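Local coordinates for protein alpha-11 giardin (Giardia intestinalis, PDB 2II2) that binds calcium as an unusual member of the annexin family and probably associates with acidic phospholipid membranes and the parasite's cytoskeleton, at residues 82-87 / 98-103; 107-112 / 144-149; 251-256 / 296-301; 134-139 / 216-221. One frame throughout, in Å; residues are numbered along the deposited sequence. Where two conformers were deposited one is given.

Contact 1 (82-87 / 98-103)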
loop_
_atom_site.group_PDB
_atom_site.type_symbol
_atom_site.label_atom_id
_atom_site.label_comp_id
_atom_site.label_asym_id
_atom_site.label_seq_id
_atom_site.Cartn_x
_atom_site.Cartn_y
_atom_site.Cartn_z
ATOM N N ASN A 82 -10.200 0.851 -6.920
ATOM C CA ASN A 82 -10.961 -0.242 -6.300
ATOM C C ASN A 82 -10.685 -0.360 -4.803
ATOM O O ASN A 82 -11.598 -0.557 -4.006
ATOM C CB ASN A 82 -10.745 -1.563 -7.046
ATOM C CG ASN A 82 -11.247 -1.483 -8.472
ATOM O OD1 ASN A 82 -12.060 -0.620 -8.803
ATOM N ND2 ASN A 82 -10.741 -2.346 -9.319
ATOM N N VAL A 83 -9.433 -0.208 -4.414
ATOM C CA VAL A 83 -9.048 -0.284 -3.009
ATOM C C VAL A 83 -9.727 0.840 -2.214
ATOM O O VAL A 83 -10.239 0.597 -1.121
ATOM C CB VAL A 83 -7.506 -0.206 -2.866
ATOM C CG1 VAL A 83 -7.110 0.039 -1.405
ATOM C CG2 VAL A 83 -6.854 -1.490 -3.395
ATOM N N ILE A 84 -9.716 2.080 -2.721
ATOM C CA ILE A 84 -10.375 3.189 -1.994
ATOM C C ILE A 84 -11.856 2.927 -1.837
ATOM O O ILE A 84 -12.411 3.092 -0.749
ATOM C CB ILE A 84 -10.194 4.569 -2.684
ATOM C CG1 ILE A 84 -8.723 4.970 -2.684
ATOM C CG2 ILE A 84 -11.043 5.656 -1.995
ATOM C CD1 ILE A 84 -8.138 5.179 -1.312
ATOM N N LYS A 85 -12.516 2.534 -2.923
ATOM C CA LYS A 85 -13.955 2.263 -2.817
ATOM C C LYS A 85 -14.272 1.184 -1.766
ATOM O O LYS A 85 -15.183 1.358 -0.960
ATOM C CB LYS A 85 -14.559 1.925 -4.183
ATOM C CG LYS A 85 -14.745 3.144 -5.098
ATOM C CD LYS A 85 -15.597 4.248 -4.453
ATOM C CE LYS A 85 -17.081 3.893 -4.460
ATOM N NZ LYS A 85 -17.934 5.072 -4.113
ATOM N N LYS A 86 -13.522 0.084 -1.764
ATOM C CA LYS A 86 -13.744 -0.967 -0.789
ATOM C C LYS A 86 -13.483 -0.456 0.626
ATOM O O LYS A 86 -14.215 -0.781 1.577
ATOM C CB LYS A 86 -12.853 -2.173 -1.086
ATOM C CG LYS A 86 -13.043 -3.292 -0.115
ATOM C CD LYS A 86 -12.064 -4.431 -0.329
ATOM C CE LYS A 86 -12.412 -5.569 0.633
ATOM N NZ LYS A 86 -11.389 -6.636 0.702
ATOM N N ALA A 87 -12.426 0.330 0.759
ATOM C CA ALA A 87 -12.041 0.835 2.063
ATOM C C ALA A 87 -13.097 1.740 2.674
ATOM O O ALA A 87 -13.181 1.851 3.890
ATOM C CB ALA A 87 -10.732 1.600 1.940
ATOM N N HIS A 98 -4.644 4.861 3.362
ATOM C CA HIS A 98 -3.294 5.348 3.533
ATOM C C HIS A 98 -2.336 4.737 2.530
ATOM O O HIS A 98 -1.505 5.426 1.930
ATOM C CB HIS A 98 -2.795 5.058 4.949
ATOM C CG HIS A 98 -3.417 5.921 5.989
ATOM N ND1 HIS A 98 -3.317 5.624 7.327
ATOM C CD2 HIS A 98 -4.158 7.050 5.899
ATOM C CE1 HIS A 98 -3.974 6.538 8.018
ATOM N NE2 HIS A 98 -4.470 7.431 7.176
ATOM N N ASP A 99 -2.427 3.422 2.350
ATOM C CA ASP A 99 -1.537 2.759 1.382
ATOM C C ASP A 99 -1.642 3.451 0.011
ATOM O O ASP A 99 -0.646 3.714 -0.690
ATOM C CB ASP A 99 -1.889 1.270 1.220
ATOM C CG ASP A 99 -1.557 0.435 2.440
ATOM O OD1 ASP A 99 -0.865 0.932 3.341
ATOM O OD2 ASP A 99 -1.986 -0.742 2.527
ATOM N N VAL A 100 -2.870 3.730 -0.393
ATOM C CA VAL A 100 -3.126 4.332 -1.677
ATOM C C VAL A 100 -2.667 5.775 -1.799
ATOM O O VAL A 100 -2.062 6.113 -2.808
ATOM C CB VAL A 100 -4.609 4.215 -2.070
ATOM C CG1 VAL A 100 -4.935 5.075 -3.289
ATOM C CG2 VAL A 100 -4.948 2.756 -2.327
ATOM N N VAL A 101 -3.005 6.621 -0.819
ATOM C CA VAL A 101 -2.752 8.046 -0.972
ATOM C C VAL A 101 -1.420 8.501 -0.416
ATOM O O VAL A 101 -0.925 9.555 -0.839
ATOM C CB VAL A 101 -3.908 8.949 -0.413
ATOM C CG1 VAL A 101 -5.260 8.528 -1.052
ATOM C CG2 VAL A 101 -3.991 8.952 1.107
ATOM N N LEU A 102 -0.844 7.751 0.522
ATOM C CA LEU A 102 0.447 8.134 1.082
ATOM C C LEU A 102 1.613 7.647 0.227
ATOM O O LEU A 102 2.653 8.290 0.178
ATOM C CB LEU A 102 0.591 7.643 2.527
ATOM C CG LEU A 102 -0.455 8.165 3.535
ATOM C CD1 LEU A 102 -0.120 7.672 4.893
ATOM C CD2 LEU A 102 -0.545 9.693 3.549
ATOM N N ILE A 103 1.451 6.522 -0.439
ATOM C CA ILE A 103 2.523 5.968 -1.247
ATOM C C ILE A 103 2.246 6.308 -2.704
ATOM O O ILE A 103 1.819 5.465 -3.508
ATOM C CB ILE A 103 2.708 4.453 -1.000
ATOM C CG1 ILE A 103 2.808 4.189 0.519
ATOM C CG2 ILE A 103 3.964 3.967 -1.691
ATOM C CD1 ILE A 103 2.970 2.731 0.853
#

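Contact 2 (107-112 / 144-149)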
loop_
_atom_site.group_PDB
_atom_site.type_symbol
_atom_site.label_atom_id
_atom_site.label_comp_id
_atom_site.label_asym_id
_atom_site.label_seq_id
_atom_site.Cartn_x
_atom_site.Cartn_y
_atom_site.Cartn_z
ATOM N N ASP A 107 1.972 12.899 -9.494
ATOM C CA ASP A 107 1.316 12.444 -10.724
ATOM C C ASP A 107 0.403 11.251 -10.467
ATOM O O ASP A 107 -0.660 11.151 -11.071
ATOM C CB ASP A 107 2.301 12.110 -11.842
ATOM C CG ASP A 107 1.598 11.955 -13.187
ATOM O OD1 ASP A 107 0.947 12.929 -13.626
ATOM O OD2 ASP A 107 1.652 10.847 -13.768
ATOM N N GLU A 108 0.811 10.327 -9.580
ATOM C CA GLU A 108 -0.042 9.190 -9.248
ATOM C C GLU A 108 -1.290 9.687 -8.547
ATOM O O GLU A 108 -2.375 9.169 -8.750
ATOM C CB GLU A 108 0.682 8.170 -8.373
ATOM C CG GLU A 108 1.689 7.336 -9.163
ATOM C CD GLU A 108 2.634 6.511 -8.293
ATOM O OE1 GLU A 108 2.887 6.863 -7.128
ATOM O OE2 GLU A 108 3.187 5.519 -8.811
ATOM N N ARG A 109 -1.123 10.707 -7.709
ATOM C CA ARG A 109 -2.252 11.317 -7.026
ATOM C C ARG A 109 -3.233 11.937 -8.025
ATOM O O ARG A 109 -4.434 11.771 -7.897
ATOM C CB ARG A 109 -1.740 12.374 -6.040
ATOM C CG ARG A 109 -2.770 13.331 -5.482
ATOM C CD ARG A 109 -2.190 14.249 -4.428
ATOM N NE ARG A 109 -1.369 15.312 -5.008
ATOM C CZ ARG A 109 -0.773 16.262 -4.292
ATOM N NH1 ARG A 109 -0.918 16.290 -2.956
ATOM N NH2 ARG A 109 -0.045 17.192 -4.917
ATOM N N LEU A 110 -2.710 12.682 -8.992
ATOM C CA LEU A 110 -3.551 13.278 -10.023
ATOM C C LEU A 110 -4.281 12.223 -10.871
ATOM O O LEU A 110 -5.490 12.328 -11.113
ATOM C CB LEU A 110 -2.706 14.190 -10.911
ATOM C CG LEU A 110 -3.467 14.827 -12.074
ATOM C CD1 LEU A 110 -4.582 15.759 -11.610
ATOM C CD2 LEU A 110 -2.494 15.503 -12.999
ATOM N N LYS A 111 -3.561 11.189 -11.281
ATOM C CA LYS A 111 -4.180 10.137 -12.074
ATOM C C LYS A 111 -5.243 9.392 -11.266
ATOM O O LYS A 111 -6.276 9.016 -11.810
ATOM C CB LYS A 111 -3.119 9.175 -12.596
ATOM C CG LYS A 111 -2.253 9.788 -13.672
ATOM C CD LYS A 111 -1.270 8.798 -14.229
ATOM C CE LYS A 111 -0.890 9.166 -15.656
ATOM N NZ LYS A 111 -0.398 10.568 -15.747
ATOM N N LEU A 112 -4.997 9.153 -9.979
ATOM C CA LEU A 112 -6.003 8.527 -9.130
ATOM C C LEU A 112 -7.238 9.415 -9.058
ATOM O O LEU A 112 -8.345 8.938 -9.211
ATOM C CB LEU A 112 -5.462 8.264 -7.718
ATOM C CG LEU A 112 -6.490 7.831 -6.670
ATOM C CD1 LEU A 112 -7.085 6.453 -7.016
ATOM C CD2 LEU A 112 -5.885 7.798 -5.276
ATOM N N LEU A 144 -4.886 15.687 3.835
ATOM C CA LEU A 144 -3.719 16.493 3.477
ATOM C C LEU A 144 -2.871 15.829 2.396
ATOM O O LEU A 144 -2.279 16.515 1.566
ATOM C CB LEU A 144 -2.871 16.902 4.690
ATOM C CG LEU A 144 -3.598 17.775 5.720
ATOM C CD1 LEU A 144 -2.641 18.172 6.847
ATOM C CD2 LEU A 144 -4.273 18.996 5.110
ATOM N N ALA A 145 -2.846 14.498 2.366
ATOM C CA ALA A 145 -2.117 13.794 1.316
ATOM C C ALA A 145 -2.577 14.217 -0.074
ATOM O O ALA A 145 -1.770 14.333 -0.997
ATOM C CB ALA A 145 -2.277 12.271 1.461
ATOM N N ILE A 146 -3.876 14.415 -0.238
ATOM C CA ILE A 146 -4.385 14.761 -1.549
ATOM C C ILE A 146 -4.470 16.275 -1.799
ATOM O O ILE A 146 -4.519 16.698 -2.943
ATOM C CB ILE A 146 -5.667 13.961 -1.924
ATOM C CG1 ILE A 146 -6.849 14.353 -1.042
ATOM C CG2 ILE A 146 -5.387 12.407 -1.933
ATOM C CD1 ILE A 146 -8.205 13.805 -1.577
ATOM N N ARG A 147 -4.444 17.089 -0.741
ATOM C CA ARG A 147 -4.556 18.547 -0.869
ATOM C C ARG A 147 -3.226 19.267 -0.965
ATOM O O ARG A 147 -3.142 20.285 -1.648
ATOM C CB ARG A 147 -5.326 19.112 0.319
ATOM C CG ARG A 147 -6.828 18.916 0.255
ATOM C CD ARG A 147 -7.503 19.234 1.580
ATOM N NE ARG A 147 -6.933 20.379 2.295
ATOM C CZ ARG A 147 -7.073 20.599 3.605
ATOM N NH1 ARG A 147 -7.770 19.754 4.373
ATOM N NH2 ARG A 147 -6.508 21.665 4.161
ATOM N N GLU A 148 -2.207 18.778 -0.258
ATOM C CA GLU A 148 -1.010 19.579 -0.024
ATOM C C GLU A 148 0.180 19.126 -0.838
ATOM O O GLU A 148 0.387 17.927 -1.052
ATOM C CB GLU A 148 -0.636 19.523 1.458
ATOM C CG GLU A 148 -1.659 20.157 2.385
ATOM C CD GLU A 148 -1.596 21.667 2.349
ATOM O OE1 GLU A 148 -0.578 22.202 1.863
ATOM O OE2 GLU A 148 -2.553 22.313 2.820
ATOM N N ASN A 149 1.003 20.107 -1.201
ATOM C CA ASN A 149 2.222 19.874 -1.945
ATOM C C ASN A 149 3.430 19.999 -1.032
ATOM O O ASN A 149 3.324 20.496 0.106
ATOM C CB ASN A 149 2.352 20.863 -3.108
ATOM C CG ASN A 149 1.170 20.822 -4.050
ATOM O OD1 ASN A 149 0.605 19.768 -4.308
ATOM N ND2 ASN A 149 0.802 21.988 -4.588
#

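Contact 3 (251-256 / 296-301)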
loop_
_atom_site.group_PDB
_atom_site.type_symbol
_atom_site.label_atom_id
_atom_site.label_comp_id
_atom_site.label_asym_id
_atom_site.label_seq_id
_atom_site.Cartn_x
_atom_site.Cartn_y
_atom_site.Cartn_z
ATOM N N MET A 251 -6.330 -10.302 8.783
ATOM C CA MET A 251 -5.813 -8.945 8.531
ATOM C C MET A 251 -4.401 -8.944 7.923
ATOM O O MET A 251 -4.118 -8.184 6.992
ATOM C CB MET A 251 -5.828 -8.113 9.811
ATOM C CG MET A 251 -7.234 -7.911 10.352
ATOM S SD MET A 251 -7.266 -6.974 11.899
ATOM C CE MET A 251 -6.639 -5.370 11.328
ATOM N N ALA A 252 -3.518 -9.783 8.465
ATOM C CA ALA A 252 -2.140 -9.797 7.969
ATOM C C ALA A 252 -2.123 -10.164 6.475
ATOM O O ALA A 252 -1.408 -9.542 5.682
ATOM C CB ALA A 252 -1.346 -10.810 8.734
ATOM N N TYR A 253 -2.902 -11.168 6.086
ATOM C CA TYR A 253 -2.893 -11.610 4.709
ATOM C C TYR A 253 -3.592 -10.605 3.799
ATOM O O TYR A 253 -3.129 -10.358 2.672
ATOM C CB TYR A 253 -3.572 -12.977 4.560
ATOM C CG TYR A 253 -2.743 -14.165 4.980
ATOM C CD1 TYR A 253 -2.454 -14.388 6.340
ATOM C CD2 TYR A 253 -2.303 -15.107 4.035
ATOM C CE1 TYR A 253 -1.713 -15.495 6.744
ATOM C CE2 TYR A 253 -1.555 -16.245 4.451
ATOM C CZ TYR A 253 -1.296 -16.419 5.803
ATOM O OH TYR A 253 -0.563 -17.505 6.208
ATOM N N GLU A 254 -4.675 -10.009 4.300
ATOM C CA GLU A 254 -5.353 -8.955 3.554
ATOM C C GLU A 254 -4.412 -7.802 3.225
ATOM O O GLU A 254 -4.347 -7.327 2.082
ATOM C CB GLU A 254 -6.523 -8.455 4.391
ATOM C CG GLU A 254 -7.275 -7.298 3.890
ATOM C CD GLU A 254 -8.250 -6.758 4.926
ATOM O OE1 GLU A 254 -8.032 -6.931 6.158
ATOM O OE2 GLU A 254 -9.237 -6.128 4.493
ATOM N N GLN A 255 -3.712 -7.321 4.238
ATOM C CA GLN A 255 -2.772 -6.206 4.064
ATOM C C GLN A 255 -1.622 -6.601 3.143
ATOM O O GLN A 255 -1.263 -5.856 2.193
ATOM C CB GLN A 255 -2.230 -5.764 5.418
ATOM C CG GLN A 255 -3.281 -5.158 6.310
ATOM C CD GLN A 255 -2.799 -5.029 7.729
ATOM O OE1 GLN A 255 -1.599 -4.833 7.976
ATOM N NE2 GLN A 255 -3.733 -5.026 8.661
ATOM N N ALA A 256 -1.044 -7.783 3.358
ATOM C CA ALA A 256 0.073 -8.205 2.538
ATOM C C ALA A 256 -0.347 -8.353 1.067
ATOM O O ALA A 256 0.421 -8.040 0.164
ATOM C CB ALA A 256 0.663 -9.479 3.074
ATOM N N VAL A 296 -3.711 -20.690 1.448
ATOM C CA VAL A 296 -2.619 -21.657 1.320
ATOM C C VAL A 296 -1.610 -21.312 0.215
ATOM O O VAL A 296 -0.403 -21.559 0.384
ATOM C CB VAL A 296 -3.140 -23.094 1.179
ATOM C CG1 VAL A 296 -3.893 -23.271 -0.111
ATOM C CG2 VAL A 296 -1.984 -24.086 1.266
ATOM N N ASN A 297 -2.092 -20.745 -0.896
ATOM C CA ASN A 297 -1.205 -20.392 -2.000
ATOM C C ASN A 297 -0.753 -18.944 -2.027
ATOM O O ASN A 297 -0.047 -18.524 -2.952
ATOM C CB ASN A 297 -1.823 -20.796 -3.339
ATOM C CG ASN A 297 -1.967 -22.299 -3.437
ATOM O OD1 ASN A 297 -0.975 -23.022 -3.364
ATOM N ND2 ASN A 297 -3.178 -22.773 -3.609
ATOM N N PHE A 298 -1.153 -18.167 -1.020
ATOM C CA PHE A 298 -0.781 -16.757 -0.963
ATOM C C PHE A 298 0.728 -16.575 -0.900
ATOM O O PHE A 298 1.274 -15.713 -1.597
ATOM C CB PHE A 298 -1.430 -16.032 0.234
ATOM C CG PHE A 298 -0.933 -14.622 0.353
ATOM C CD1 PHE A 298 -1.318 -13.652 -0.589
ATOM C CD2 PHE A 298 0.018 -14.277 1.295
ATOM C CE1 PHE A 298 -0.808 -12.382 -0.547
ATOM C CE2 PHE A 298 0.546 -12.983 1.339
ATOM C CZ PHE A 298 0.137 -12.055 0.403
ATOM N N ARG A 299 1.412 -17.351 -0.048
ATOM C CA ARG A 299 2.869 -17.202 0.085
ATOM C C ARG A 299 3.579 -17.278 -1.265
ATOM O O ARG A 299 4.448 -16.452 -1.576
ATOM C CB ARG A 299 3.395 -18.263 1.056
ATOM C CG ARG A 299 4.904 -18.363 1.228
ATOM C CD ARG A 299 5.240 -19.562 2.124
ATOM N NE ARG A 299 5.033 -20.832 1.434
ATOM C CZ ARG A 299 4.011 -21.652 1.647
ATOM N NH1 ARG A 299 3.087 -21.370 2.564
ATOM N NH2 ARG A 299 3.912 -22.789 0.958
ATOM N N ASP A 300 3.228 -18.283 -2.057
ATOM C CA ASP A 300 3.856 -18.452 -3.346
ATOM C C ASP A 300 3.515 -17.336 -4.328
ATOM O O ASP A 300 4.382 -16.876 -5.076
ATOM C CB ASP A 300 3.494 -19.816 -3.923
ATOM C CG ASP A 300 4.198 -20.954 -3.197
ATOM O OD1 ASP A 300 5.323 -20.760 -2.685
ATOM O OD2 ASP A 300 3.616 -22.050 -3.119
ATOM N N ALA A 301 2.275 -16.870 -4.292
ATOM C CA ALA A 301 1.906 -15.719 -5.103
ATOM C C ALA A 301 2.716 -14.491 -4.709
ATOM O O ALA A 301 3.167 -13.739 -5.577
ATOM C CB ALA A 301 0.422 -15.430 -4.972
#

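Contact 4 (134-139 / 216-221)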
loop_
_atom_site.group_PDB
_atom_site.type_symbol
_atom_site.label_atom_id
_atom_site.label_comp_id
_atom_site.label_asym_id
_atom_site.label_seq_id
_atom_site.Cartn_x
_atom_site.Cartn_y
_atom_site.Cartn_z
ATOM N N LEU A 134 -12.575 15.157 10.216
ATOM C CA LEU A 134 -11.210 15.517 10.613
ATOM C C LEU A 134 -11.028 15.509 12.106
ATOM O O LEU A 134 -11.393 16.469 12.797
ATOM C CB LEU A 134 -10.790 16.861 10.032
ATOM C CG LEU A 134 -10.460 16.805 8.539
ATOM C CD1 LEU A 134 -10.304 18.203 7.930
ATOM C CD2 LEU A 134 -9.203 15.976 8.267
ATOM N N THR A 135 -10.490 14.410 12.616
ATOM C CA THR A 135 -10.329 14.248 14.052
ATOM C C THR A 135 -8.894 13.753 14.308
ATOM O O THR A 135 -8.033 14.456 14.853
ATOM C CB THR A 135 -11.409 13.281 14.618
ATOM O OG1 THR A 135 -11.368 12.029 13.907
ATOM C CG2 THR A 135 -12.833 13.892 14.483
ATOM N N SER A 136 -8.609 12.576 13.795
ATOM C CA SER A 136 -7.404 11.859 14.123
ATOM C C SER A 136 -6.260 12.179 13.173
ATOM O O SER A 136 -6.488 12.719 12.082
ATOM C CB SER A 136 -7.720 10.383 13.984
ATOM O OG SER A 136 -8.168 10.111 12.672
ATOM N N ALA A 137 -5.045 11.774 13.553
ATOM C CA ALA A 137 -3.931 11.816 12.602
ATOM C C ALA A 137 -4.299 11.056 11.331
ATOM O O ALA A 137 -4.013 11.520 10.235
ATOM C CB ALA A 137 -2.683 11.231 13.240
ATOM N N ALA A 138 -4.952 9.899 11.493
ATOM C CA ALA A 138 -5.330 9.095 10.327
ATOM C C ALA A 138 -6.200 9.865 9.342
ATOM O O ALA A 138 -5.983 9.805 8.132
ATOM C CB ALA A 138 -6.037 7.831 10.753
ATOM N N SER A 139 -7.164 10.605 9.880
ATOM C CA SER A 139 -8.034 11.416 9.028
ATOM C C SER A 139 -7.318 12.575 8.349
ATOM O O SER A 139 -7.509 12.808 7.143
ATOM C CB SER A 139 -9.255 11.898 9.791
ATOM O OG SER A 139 -8.927 12.767 10.869
ATOM N N LYS A 216 -3.493 1.806 16.275
ATOM C CA LYS A 216 -2.574 1.218 15.329
ATOM C C LYS A 216 -2.665 1.833 13.934
ATOM O O LYS A 216 -1.645 1.992 13.254
ATOM C CB LYS A 216 -2.820 -0.287 15.262
ATOM C CG LYS A 216 -2.486 -1.053 16.541
ATOM C CD LYS A 216 -2.764 -2.536 16.365
ATOM C CE LYS A 216 -2.210 -3.388 17.518
ATOM N NZ LYS A 216 -3.096 -3.415 18.715
ATOM N N GLU A 217 -3.870 2.199 13.506
ATOM C CA GLU A 217 -4.069 2.828 12.222
ATOM C C GLU A 217 -3.374 4.151 12.186
ATOM O O GLU A 217 -2.744 4.488 11.177
ATOM C CB GLU A 217 -5.552 3.047 11.930
ATOM C CG GLU A 217 -6.222 1.838 11.381
ATOM C CD GLU A 217 -7.618 2.113 10.902
ATOM O OE1 GLU A 217 -8.380 2.780 11.632
ATOM O OE2 GLU A 217 -7.944 1.656 9.791
ATOM N N ASN A 218 -3.513 4.932 13.262
ATOM C CA ASN A 218 -2.846 6.229 13.369
ATOM C C ASN A 218 -1.325 6.063 13.270
ATOM O O ASN A 218 -0.668 6.701 12.443
ATOM C CB ASN A 218 -3.163 6.951 14.696
ATOM C CG ASN A 218 -4.529 7.678 14.703
ATOM O OD1 ASN A 218 -5.045 8.104 13.671
ATOM N ND2 ASN A 218 -5.095 7.838 15.898
ATOM N N ALA A 219 -0.766 5.210 14.128
ATOM C CA ALA A 219 0.692 5.035 14.184
ATOM C C ALA A 219 1.233 4.575 12.839
ATOM O O ALA A 219 2.228 5.079 12.340
ATOM C CB ALA A 219 1.080 4.044 15.283
ATOM N N ARG A 220 0.555 3.586 12.270
ATOM C CA ARG A 220 0.988 3.024 11.007
ATOM C C ARG A 220 0.966 4.072 9.899
ATOM O O ARG A 220 1.908 4.179 9.091
ATOM C CB ARG A 220 0.086 1.852 10.628
ATOM C CG ARG A 220 0.357 1.199 9.279
ATOM C CD ARG A 220 -0.755 0.238 8.999
ATOM N NE ARG A 220 -0.653 -0.516 7.751
ATOM C CZ ARG A 220 -0.995 -0.033 6.556
ATOM N NH1 ARG A 220 -1.474 1.219 6.414
ATOM N NH2 ARG A 220 -0.874 -0.785 5.472
ATOM N N GLY A 221 -0.108 4.856 9.844
ATOM C CA GLY A 221 -0.213 5.845 8.764
ATOM C C GLY A 221 0.869 6.929 8.851
ATOM O O GLY A 221 1.460 7.341 7.839
#

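Contact 1 (82-87 / 98-103)
Val100 O takes a weak hydrogen bond from Arg80 NH1, which also donates to Ile103 O, so one guanidinium nitrogen holds two carbonyls at the end of helix 94-102. The side-chain contact of Val100 with Val83 and Ile84, in contrast, is entirely apolar and centres on the fork of Val100. With CG1 of Val100 anti to the backbone N (chi1 169°) and CG2 beside that N, the two methyl groups are sent to different partners. CG2 of Val100 meets Val83 CG1 at 3.6 Å, the two valines lying side by side and pointing opposite ways. Val100 CG1 instead lies 3.8 Å from Ile84 CD1, while the same CD1 approaches Val100 CB to 3.7 Å, so the end of the isoleucine runs slantwise over the valine branch. A looser touch, 4.4 Å from Ile84 CD1 to Val101 CG1, extends the patch by one residue. All four residues are buried. Leu112 of helix 106-120 and Leu262 of helix 249-263 also pack on Val100. The short axes come within 9.8 Å and their N-to-C directions make 135°, midway between perpendicular and antiparallel. Helices 76-89 and 94-102, consecutive in the chain and joined by a short turn, thus form a helix-turn-helix hairpin of the all-helical annexin fold.

Contact 2 (107-112 / 144-149)
Arg109 lays its guanidinium edge against the end of helix 137-147, where NH1 is shared between two backbone oxygens. Arg109 NH1 donates to Glu148 O at 2.8 Å and to Ala145 O at 2.9 Å, the first bond the straighter (163° at the hydrogen). Both acceptors lie near the guanidinium plane, although NH1 stands well above the carbonyl plane of Glu148. Arg109 NH2 makes the third bond, 2.7 Å to Asn149 OD1, and this one is clearly bent at the hydrogen. Here the amide and guanidinium planes are turned 59° apart, and the asparagine runs roughly perpendicular to the arginine.

Glu148 is the first residue to leave helical geometry, so this is an arginine bonded edge-on to carbonyls at a helix C-terminus, linking helix 106-120 to helix 137-147 in the annexin fold. The positive group would be expected to interact favourably with the negative end of the helix dipole.

The arginine stem is extended as far as CD and then bends at chi3 (76°), which turns the guanidinium edge toward the carbonyls. On the way Arg109 CD lies against the backbone, 3.5 Å from Ala145 O. The distance from Arg109 CD to Ile146 CA is 3.7 Å. Farther out, the carboxylate of Glu148 is held by a salt bridge from Arg180 of helix 175-184. Ile146 sends its side chain away from the arginine to pack on Leu125 and Phe128 of helix 124-131, and Ala145 rests on Val101 and Leu102.

Contact 3 (251-256 / 296-301)
Phe298 lays its ring against Tyr253 and Ala256, both on the same side of its plane, and this buried trio forms the tight part of the contact. CG of Phe298 is anti to the backbone N (chi1 174°), which swings the ring across to helix 249-263. There Phe298 CD2 meets Tyr253 CD2 at 3.7 Å. The two ring centroids lie 5.6 Å apart with planes at 57°, an oblique pair that is neither stacked nor edge-to-face. The far end of the phenylalanine reaches Ala256, with Phe298 CZ at 3.7 Å from Ala256 CB and Phe298 CE2 at 3.9 Å from the same methyl carbon.

By contrast, the flank at Val296 is loose: this exposed residue directs its side chain away and comes no closer than 7.8 Å to segment 251-256. At the polar tip of the tyrosine, Tyr253 OH is hydrogen-bonded to Ser290 N. The side chain of Phe298 is about 9 Å from that of Glu66, a calcium ligand in another structure of this protein. Phe288, just after helix 280-287, meets both rings edge-to-face, while Val68 of helix 64-73 packs on Phe298 and Pro64, at the start of that helix, on Tyr253; the aromatic pair therefore sits where helices 249-263, 298-306 and 64-73 converge.

Contact 4 (134-139 / 216-221)
The carboxamide of Asn218 points its oxygen at the first turn of helix 137-147, with Ala138 N and Ala138 CB on opposite sides of the amide plane. Asn218 OD1 accepts from Ala138 N at 2.8 Å, the donor tilted 28° from the carbonyl plane and the bond bent to 145° at the hydrogen. The same oxygen is packed closely by carbon, Asn218 OD1 lying 3.1 Å from Ala138 CB and 3.5 Å from Ser136 CB. Asn218 was deposited in two conformers, and the bond is established for the given one alone.

Ser136 shapes the receiving side. Its chi1 of 58° places OG between the backbone N and the carbonyl carbon, from where Ser136 OG accepts from Ser139 N at 3.0 Å as the N-cap of the helix. Ser139 OG in turn donates to Ser136 O at 2.7 Å and takes the N-H of Thr135 at 2.9 Å, which ties the preceding loop to the turn. Tyr213, in the loop before helix 216-230, touches both Ala137 and Asn218. One first-turn N-H is thus capped by the local Ser136 and a second is met by Asn218 in this conformer: an N-capped helix start, joined to the beginning of helix 216-230 within the annexin fold.

From the N terminus, contact 1 closes first, across ten residues joining consecutive helices. Contact 2 follows, bridging 31 residues; its helix 106-120 comes directly after helix 94-102, and the two contacts touch through apolar packing, as between Val101 and Ile146. Contact 4 opens at 134-139, before contact 2 closes at 144-149, so these two cross while using opposite ends of helix 137-147. It then spans 76 residues to helix 216-230 and is tied back to contact 1 by the Asp99–Arg220 salt bridge. Contact 3 closes last, in series with the others, over 39 residues between helices 249-263 and 298-306; its centre is about 28 Å from that of contact 2, on opposite sides of the chain's centre.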